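Enterotoxin SEN variant (Staphylococcus aureus, PDB 6KRY) probably acts as a superantigenic toxin, one of the staphylococcal enterotoxins of the staphylococcal/streptococcal toxin family. Local coordinates at residues 65-70 and 74-79; 15-20 and 201-206. All blocks are in the same frame, centred on the assembly; numbering follows the deposited sequence.

Interaction 1 (65-70 and 74-79); sequences VEFNSS and NQFKGK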
ATOM      1  N   VAL A  65     -12.884   4.343  -3.770  1.00 11.61           N
ATOM      2  CA  VAL A  65     -11.482   4.680  -3.945  1.00 12.04           C
ATOM      3  C   VAL A  65     -11.352   6.198  -3.959  1.00 12.52           C
ATOM      4  O   VAL A  65     -12.072   6.894  -4.691  1.00 12.87           O
ATOM      5  CB  VAL A  65     -10.910   4.077  -5.246  1.00 12.06           C
ATOM      6  CG1 VAL A  65      -9.445   4.450  -5.410  1.00 12.68           C
ATOM      7  CG2 VAL A  65     -11.099   2.567  -5.280  1.00 13.05           C
ATOM      8  N   GLU A  66     -10.392   6.675  -3.160  1.00 12.52           N
ATOM      9  CA  GLU A  66     -10.077   8.080  -3.015  1.00 14.27           C
ATOM     10  C   GLU A  66      -8.697   8.362  -3.628  1.00 12.61           C
ATOM     11  O   GLU A  66      -7.708   7.693  -3.279  1.00 11.89           O
ATOM     12  CB  GLU A  66     -10.094   8.484  -1.539  1.00 17.25           C
ATOM     13  CG  GLU A  66     -11.437   8.304  -0.862  1.00 23.45           C
ATOM     14  CD  GLU A  66     -11.457   8.323   0.675  1.00 27.82           C
ATOM     15  OE1 GLU A  66     -12.295   9.071   1.238  1.00 30.51           O
ATOM     16  OE2 GLU A  66     -10.710   7.522   1.311  1.00 32.87           O
ATOM     17  N   PHE A  67      -8.645   9.395  -4.485  1.00 11.36           N
ATOM     18  CA  PHE A  67      -7.454   9.851  -5.153  1.00 11.42           C
ATOM     19  C   PHE A  67      -7.196  11.286  -4.698  1.00 12.08           C
ATOM     20  O   PHE A  67      -8.107  11.878  -4.115  1.00 11.57           O
ATOM     21  CB  PHE A  67      -7.599   9.878  -6.659  1.00 11.51           C
ATOM     22  CG  PHE A  67      -7.921   8.554  -7.296  1.00 11.47           C
ATOM     23  CD1 PHE A  67      -6.947   7.585  -7.458  1.00 13.41           C
ATOM     24  CD2 PHE A  67      -9.211   8.288  -7.736  1.00 13.09           C
ATOM     25  CE1 PHE A  67      -7.272   6.359  -8.020  1.00 12.93           C
ATOM     26  CE2 PHE A  67      -9.539   7.064  -8.299  1.00 12.53           C
ATOM     27  CZ  PHE A  67      -8.554   6.118  -8.462  1.00 13.57           C
ATOM     28  N   ASN A  68      -6.024  11.823  -5.031  1.00 11.68           N
ATOM     29  CA  ASN A  68      -5.636  13.151  -4.557  1.00 14.44           C
ATOM     30  C   ASN A  68      -6.039  14.213  -5.599  1.00 14.94           C
ATOM     31  O   ASN A  68      -5.753  15.384  -5.379  1.00 16.40           O
ATOM     32  CB  ASN A  68      -4.159  13.267  -4.177  1.00 15.00           C
ATOM     33  CG  ASN A  68      -3.195  13.181  -5.347  1.00 15.92           C
ATOM     34  OD1 ASN A  68      -3.592  12.982  -6.492  1.00 16.58           O
ATOM     35  ND2 ASN A  68      -1.907  13.341  -5.087  1.00 17.54           N
ATOM     36  N   SER A  69      -6.759  13.829  -6.656  1.00 14.38           N
ATOM     37  CA  SER A  69      -7.164  14.783  -7.708  1.00 14.64           C
ATOM     38  C   SER A  69      -8.371  14.246  -8.467  1.00 14.61           C
ATOM     39  O   SER A  69      -8.508  13.031  -8.625  1.00 13.35           O
ATOM     40  CB  SER A  69      -6.020  15.068  -8.677  1.00 15.50           C
ATOM     41  OG  SER A  69      -5.775  13.952  -9.546  1.00 15.43           O
ATOM     42  N   SER A  70      -9.155  15.176  -9.026  1.00 13.96           N
ATOM     43  CA  SER A  70     -10.210  14.908  -9.956  1.00 14.94           C
ATOM     44  C   SER A  70      -9.645  14.284 -11.228  1.00 14.63           C
ATOM     45  O   SER A  70     -10.240  13.415 -11.859  1.00 14.10           O
ATOM     46  CB  SER A  70     -10.971  16.197 -10.269  1.00 17.36           C
ATOM     47  OG  SER A  70     -11.739  16.570  -9.144  1.00 24.95           O
ATOM     48  N   ASN A  74     -10.928  10.795 -12.998  1.00 17.04           N
ATOM     49  CA  ASN A  74     -11.376  10.859 -14.393  1.00 16.94           C
ATOM     50  C   ASN A  74     -10.639   9.837 -15.264  1.00 16.72           C
ATOM     51  O   ASN A  74     -11.224   9.323 -16.186  1.00 18.02           O
ATOM     52  CB  ASN A  74     -11.229  12.286 -14.928  1.00 17.67           C
ATOM     53  CG  ASN A  74     -12.315  13.175 -14.369  1.00 20.24           C
ATOM     54  OD1 ASN A  74     -13.299  12.687 -13.831  1.00 23.04           O
ATOM     55  ND2 ASN A  74     -12.150  14.478 -14.479  1.00 24.09           N
ATOM     56  N   GLN A  75      -9.384   9.537 -14.952  1.00 18.12           N
ATOM     57  CA  GLN A  75      -8.613   8.545 -15.691  1.00 19.94           C
ATOM     58  C   GLN A  75      -9.217   7.145 -15.518  1.00 18.65           C
ATOM     59  O   GLN A  75      -9.066   6.286 -16.412  1.00 19.41           O
ATOM     60  CB  GLN A  75      -7.172   8.466 -15.190  1.00 24.00           C
ATOM     61  CG  GLN A  75      -6.342   9.705 -15.477  1.00 28.17           C
ATOM     62  CD  GLN A  75      -4.917   9.430 -15.080  1.00 31.17           C
ATOM     63  OE1 GLN A  75      -4.490   8.271 -15.039  1.00 34.64           O
ATOM     64  NE2 GLN A  75      -4.184  10.491 -14.773  1.00 35.15           N
ATOM     65  N   PHE A  76      -9.825   6.873 -14.352  1.00 16.12           N
ATOM     66  CA  PHE A  76     -10.246   5.530 -14.007  1.00 14.45           C
ATOM     67  C   PHE A  76     -11.768   5.338 -13.930  1.00 14.48           C
ATOM     68  O   PHE A  76     -12.211   4.167 -14.044  1.00 13.26           O
ATOM     69  CB  PHE A  76      -9.590   5.107 -12.694  1.00 13.89           C
ATOM     70  CG  PHE A  76      -8.090   5.117 -12.782  1.00 13.85           C
ATOM     71  CD1 PHE A  76      -7.435   4.256 -13.656  1.00 13.17           C
ATOM     72  CD2 PHE A  76      -7.344   5.980 -11.999  1.00 13.87           C
ATOM     73  CE1 PHE A  76      -6.047   4.293 -13.760  1.00 13.77           C
ATOM     74  CE2 PHE A  76      -5.956   5.993 -12.088  1.00 14.57           C
ATOM     75  CZ  PHE A  76      -5.315   5.139 -12.958  1.00 13.82           C
ATOM     76  N   LYS A  77     -12.586   6.406 -13.813  1.00 15.85           N
ATOM     77  CA  LYS A  77     -14.012   6.187 -13.607  1.00 16.12           C
ATOM     78  C   LYS A  77     -14.623   5.496 -14.838  1.00 15.84           C
ATOM     79  O   LYS A  77     -14.396   5.892 -15.995  1.00 15.12           O
ATOM     80  CB  LYS A  77     -14.742   7.477 -13.196  1.00 21.04           C
ATOM     81  CG  LYS A  77     -14.845   8.592 -14.220  1.00 25.56           C
ATOM     82  CD  LYS A  77     -15.903   9.616 -13.788  1.00 30.02           C
ATOM     83  CE  LYS A  77     -16.430  10.464 -14.926  1.00 36.34           C
ATOM     84  NZ  LYS A  77     -15.774  11.795 -14.963  1.00 40.23           N
ATOM     85  N   GLY A  78     -15.358   4.411 -14.585  1.00 14.84           N
ATOM     86  CA  GLY A  78     -16.087   3.695 -15.649  1.00 16.47           C
ATOM     87  C   GLY A  78     -15.191   2.927 -16.614  1.00 16.91           C
ATOM     88  O   GLY A  78     -15.669   2.528 -17.680  1.00 18.39           O
ATOM     89  N   LYS A  79     -13.912   2.700 -16.255  1.00 15.43           N
ATOM     90  CA  LYS A  79     -13.020   1.845 -17.009  1.00 15.39           C
ATOM     91  C   LYS A  79     -12.818   0.538 -16.254  1.00 13.41           C
ATOM     92  O   LYS A  79     -12.958   0.494 -15.032  1.00 13.53           O
ATOM     93  CB  LYS A  79     -11.687   2.565 -17.244  1.00 18.29           C
ATOM     94  CG  LYS A  79     -11.815   3.904 -17.970  1.00 22.67           C
ATOM     95  CD  LYS A  79     -10.674   4.236 -18.891  1.00 28.15           C
ATOM     96  CE  LYS A  79     -10.685   5.659 -19.429  1.00 31.10           C
ATOM     97  NZ  LYS A  79     -12.057   6.135 -19.721  1.00 32.25           N
TER
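F67 and F76 make the apolar half of this contact, with CZ of F67 3.7 Å from CD2 of F76. The two rings are nearly parallel, planes 27° apart, but slid past each other: their centroids lie 5.7 Å apart, so the pair is an offset contact with little overlap. Both residues share one rotamer, CG beside the backbone N and anti to the carbonyl carbon, which places the rings side by side. V65 CG1 covers one face of the F67 ring near its rim, and Q75 CB sits over the centre of one face of F76. Both rings are buried; F76 also touches V107 of strand 100-109, while F67 packs on L72 and A73 within helix 70-76.

Segment 65-70 carries the chain from strand 60-66 of the OB-fold domain into helix 70-76, and 74-79 leaves that helix. The strand runs out at E66, S69 takes the N-cap position with OG bonded to L72 N, and the helix folds back so that its last residue meets F67.

The polar contacts lie in the helix backbone and between the exposed side chains of N74 and K77. N74 N donates to S70 O at 2.9 Å, the i to i+4 bond of the first helical turn, with an N-H...O angle of 161°. K77 NZ reaches N74 OD1 at 2.9 Å, approaching from above the carbonyl plane, 50° out of it. Past the helix, F76 to K79 form a type II beta turn closed by a bond of 3.2 Å from K79 N to F76 O, with G78 at positive phi.

Interaction 2 (15-20 and 201-206); sequences SSKLFN and AEFFQF
K17 NZ is gripped by two backbone carbonyls, I195 O and G197 O, in the loop just ahead of helix 200-203, and on its way there the aliphatic part of K17 runs past the ring of F203. CG of K17 turned away from the backbone N (chi1 180°) and a fully extended chain beyond it carry the ammonium group from helix 15-26 to that loop. The carbonyl pair would be expected to suit the positive charge and to fix the line of the methylenes.

Across the segments themselves the contact is apolar. K17 CG lies 4.0 Å from F203 CE1, and K17 CE is 4.2 Å from that same ring carbon, so two methylenes of the extended chain meet CE1 from the same side, with CG also near CZ. The lysine chain and the phenylalanine side chain run antiparallel alongside each other. N20, one turn further along the helix, comes to another part of the rim: its CB is 4.2 Å from F203 CE2, at the ring edge and close to the ring plane. The end of the phenyl group thus fits between the i and i+3 side chains of helix 15-26, with L21 and I195 adding apolar contacts around it.

Following F203, F204 turns to the same helix further along, its ring meeting Y24 edge-to-face and touching Y25. F203 CB lies 3.7 Å above the centre of the F204 ring. Such packing of the N-terminal helix against a short helix of the beta-grasp domain belongs to the two-domain fold of staphylococcal enterotoxins.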
ATOM      1  N   SER A  15       1.872   3.857  21.570  1.00 15.34           N
ATOM      2  CA  SER A  15       1.675   2.430  21.619  1.00 14.48           C
ATOM      3  C   SER A  15       0.359   2.011  20.945  1.00 13.51           C
ATOM      4  O   SER A  15       0.352   0.994  20.286  1.00 12.62           O
ATOM      5  CB  SER A  15       1.728   1.892  23.027  1.00 16.37           C
ATOM      6  OG  SER A  15       3.014   2.090  23.586  1.00 19.42           O
ATOM      7  N   SER A  16      -0.727   2.786  21.086  1.00 13.63           N
ATOM      8  CA  SER A  16      -2.008   2.390  20.423  1.00 14.37           C
ATOM      9  C   SER A  16      -1.862   2.351  18.895  1.00 14.38           C
ATOM     10  O   SER A  16      -2.442   1.500  18.191  1.00 13.75           O
ATOM     11  CB  SER A  16      -3.168   3.254  20.862  1.00 14.87           C
ATOM     12  OG  SER A  16      -3.449   3.035  22.255  1.00 16.13           O
ATOM     13  N   LYS A  17      -1.113   3.305  18.354  1.00 14.75           N
ATOM     14  CA  LYS A  17      -0.869   3.352  16.942  1.00 14.78           C
ATOM     15  C   LYS A  17      -0.063   2.132  16.471  1.00 13.65           C
ATOM     16  O   LYS A  17      -0.348   1.575  15.439  1.00 12.61           O
ATOM     17  CB  LYS A  17      -0.228   4.693  16.648  1.00 15.32           C
ATOM     18  CG  LYS A  17       0.120   4.979  15.200  1.00 15.29           C
ATOM     19  CD  LYS A  17       0.381   6.443  14.987  1.00 16.44           C
ATOM     20  CE  LYS A  17       1.126   6.759  13.708  1.00 17.63           C
ATOM     21  NZ  LYS A  17       1.270   8.223  13.525  1.00 18.41           N
ATOM     22  N   LEU A  18       0.999   1.767  17.178  1.00 12.40           N
ATOM     23  CA  LEU A  18       1.758   0.590  16.798  1.00 12.53           C
ATOM     24  C   LEU A  18       0.870  -0.651  16.828  1.00 12.64           C
ATOM     25  O   LEU A  18       0.983  -1.545  15.980  1.00 12.85           O
ATOM     26  CB  LEU A  18       2.922   0.407  17.777  1.00 12.47           C
ATOM     27  CG  LEU A  18       4.069   1.389  17.621  1.00 13.03           C
ATOM     28  CD1 LEU A  18       5.129   1.105  18.673  1.00 13.32           C
ATOM     29  CD2 LEU A  18       4.649   1.309  16.209  1.00 14.75           C
ATOM     30  N   PHE A  19      -0.040  -0.713  17.804  1.00 12.16           N
ATOM     31  CA  PHE A  19      -0.950  -1.844  17.911  1.00 12.08           C
ATOM     32  C   PHE A  19      -1.856  -1.958  16.664  1.00 12.45           C
ATOM     33  O   PHE A  19      -2.053  -3.033  16.072  1.00 13.43           O
ATOM     34  CB  PHE A  19      -1.776  -1.672  19.182  1.00 11.77           C
ATOM     35  CG  PHE A  19      -2.701  -2.800  19.518  1.00 12.57           C
ATOM     36  CD1 PHE A  19      -2.229  -4.090  19.722  1.00 14.01           C
ATOM     37  CD2 PHE A  19      -4.030  -2.545  19.780  1.00 13.02           C
ATOM     38  CE1 PHE A  19      -3.077  -5.117  20.123  1.00 14.43           C
ATOM     39  CE2 PHE A  19      -4.869  -3.570  20.207  1.00 13.91           C
ATOM     40  CZ  PHE A  19      -4.408  -4.858  20.328  1.00 13.34           C
ATOM     41  N   ASN A  20      -2.434  -0.834  16.258  1.00 11.94           N
ATOM     42  CA  ASN A  20      -3.285  -0.773  15.038  1.00 12.87           C
ATOM     43  C   ASN A  20      -2.452  -1.027  13.767  1.00 11.84           C
ATOM     44  O   ASN A  20      -2.921  -1.760  12.907  1.00 12.27           O
ATOM     45  CB  ASN A  20      -4.018   0.557  14.962  1.00 13.49           C
ATOM     46  CG  ASN A  20      -5.125   0.594  15.992  1.00 15.24           C
ATOM     47  OD1 ASN A  20      -5.138   1.444  16.870  1.00 16.62           O
ATOM     48  ND2 ASN A  20      -5.993  -0.393  15.946  1.00 15.75           N
ATOM     49  N   ALA A 201      -7.703   5.643   7.866  1.00 15.14           N
ATOM     50  CA  ALA A 201      -8.113   6.792   7.018  1.00 15.89           C
ATOM     51  C   ALA A 201      -6.999   7.829   6.939  1.00 15.77           C
ATOM     52  O   ALA A 201      -6.907   8.591   6.002  1.00 19.67           O
ATOM     53  CB  ALA A 201      -9.384   7.434   7.518  1.00 16.44           C
ATOM     54  N   GLU A 202      -6.163   7.910   7.973  1.00 15.81           N
ATOM     55  CA  GLU A 202      -5.053   8.804   7.934  1.00 14.80           C
ATOM     56  C   GLU A 202      -3.768   8.076   7.526  1.00 13.31           C
ATOM     57  O   GLU A 202      -3.010   8.612   6.777  1.00 13.71           O
ATOM     58  CB  GLU A 202      -4.896   9.441   9.310  1.00 17.58           C
ATOM     59  CG  GLU A 202      -6.139  10.208   9.763  1.00 20.25           C
ATOM     60  CD  GLU A 202      -6.038  10.700  11.199  1.00 27.47           C
ATOM     61  OE1 GLU A 202      -5.798   9.867  12.099  1.00 28.26           O
ATOM     62  OE2 GLU A 202      -6.171  11.938  11.427  1.00 36.30           O
ATOM     63  N   PHE A 203      -3.486   6.890   8.091  1.00 11.78           N
ATOM     64  CA  PHE A 203      -2.247   6.162   7.827  1.00 12.01           C
ATOM     65  C   PHE A 203      -1.925   6.086   6.322  1.00 11.44           C
ATOM     66  O   PHE A 203      -0.757   6.142   5.879  1.00 11.52           O
ATOM     67  CB  PHE A 203      -2.313   4.699   8.306  1.00 11.97           C
ATOM     68  CG  PHE A 203      -2.512   4.426   9.778  1.00 12.75           C
ATOM     69  CD1 PHE A 203      -2.190   5.362  10.746  1.00 12.28           C
ATOM     70  CD2 PHE A 203      -2.967   3.175  10.187  1.00 13.78           C
ATOM     71  CE1 PHE A 203      -2.339   5.057  12.090  1.00 13.09           C
ATOM     72  CE2 PHE A 203      -3.128   2.881  11.538  1.00 14.30           C
ATOM     73  CZ  PHE A 203      -2.810   3.825  12.486  1.00 14.53           C
ATOM     74  N   PHE A 204      -2.955   5.847   5.511  1.00 11.48           N
ATOM     75  CA  PHE A 204      -2.699   5.423   4.139  1.00 11.92           C
ATOM     76  C   PHE A 204      -3.056   6.512   3.128  1.00 12.09           C
ATOM     77  O   PHE A 204      -3.006   6.279   1.910  1.00 10.89           O
ATOM     78  CB  PHE A 204      -3.455   4.119   3.879  1.00 11.59           C
ATOM     79  CG  PHE A 204      -3.095   3.028   4.852  1.00 12.11           C
ATOM     80  CD1 PHE A 204      -1.773   2.679   5.041  1.00 13.56           C
ATOM     81  CD2 PHE A 204      -4.066   2.385   5.597  1.00 13.40           C
ATOM     82  CE1 PHE A 204      -1.414   1.766   6.018  1.00 14.82           C
ATOM     83  CE2 PHE A 204      -3.706   1.442   6.555  1.00 13.20           C
ATOM     84  CZ  PHE A 204      -2.387   1.120   6.744  1.00 14.63           C
ATOM     85  N   GLN A 205      -3.436   7.703   3.600  1.00 13.33           N
ATOM     86  CA  GLN A 205      -3.800   8.790   2.694  1.00 14.87           C
ATOM     87  C   GLN A 205      -2.671   9.123   1.692  1.00 12.66           C
ATOM     88  O   GLN A 205      -2.956   9.541   0.570  1.00 12.71           O
ATOM     89  CB  GLN A 205      -4.243  10.030   3.486  1.00 18.39           C
ATOM     90  CG  GLN A 205      -4.649  11.189   2.593  1.00 24.65           C
ATOM     91  CD  GLN A 205      -5.243  12.306   3.417  1.00 33.20           C
ATOM     92  OE1 GLN A 205      -5.242  12.248   4.649  1.00 36.32           O
ATOM     93  NE2 GLN A 205      -5.789  13.308   2.738  1.00 34.34           N
ATOM     94  N   PHE A 206      -1.414   8.890   2.052  1.00 12.17           N
ATOM     95  CA  PHE A 206      -0.319   9.215   1.143  1.00 13.65           C
ATOM     96  C   PHE A 206      -0.368   8.380  -0.145  1.00 13.20           C
ATOM     97  O   PHE A 206       0.235   8.799  -1.166  1.00 13.45           O
ATOM     98  CB  PHE A 206       1.061   9.097   1.811  1.00 14.35           C
ATOM     99  CG  PHE A 206       1.568   7.711   2.119  1.00 13.92           C
ATOM    100  CD1 PHE A 206       1.047   6.974   3.177  1.00 14.08           C
ATOM    101  CD2 PHE A 206       2.606   7.163   1.387  1.00 14.60           C
ATOM    102  CE1 PHE A 206       1.550   5.723   3.501  1.00 15.43           C
ATOM    103  CE2 PHE A 206       3.111   5.924   1.717  1.00 14.09           C
ATOM    104  CZ  PHE A 206       2.575   5.189   2.744  1.00 15.16           C
TER

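Interaction 1 and interaction 2 have centres 24 Å apart and do not touch, although their nearest atoms come within about 6 Å. Along the chain, both segments of interaction 1 fall in the long span between 15-20 and 201-206. Interaction 1 is local, joining strand 60-66 to helix 70-76 within the OB-fold domain; interaction 2 is long-range, bringing the N-terminal helix 15-26 to helix 200-203 of the beta-grasp domain. Strand 100-109 links their surroundings: F76 packs on its V107, F204 and Q205 on its Y104. N68 also touches S208 and D209, just beyond 201-206; with the Y104 contacts of F204 and Q205, this is consistent with both interactions lying near the meeting of the two domains.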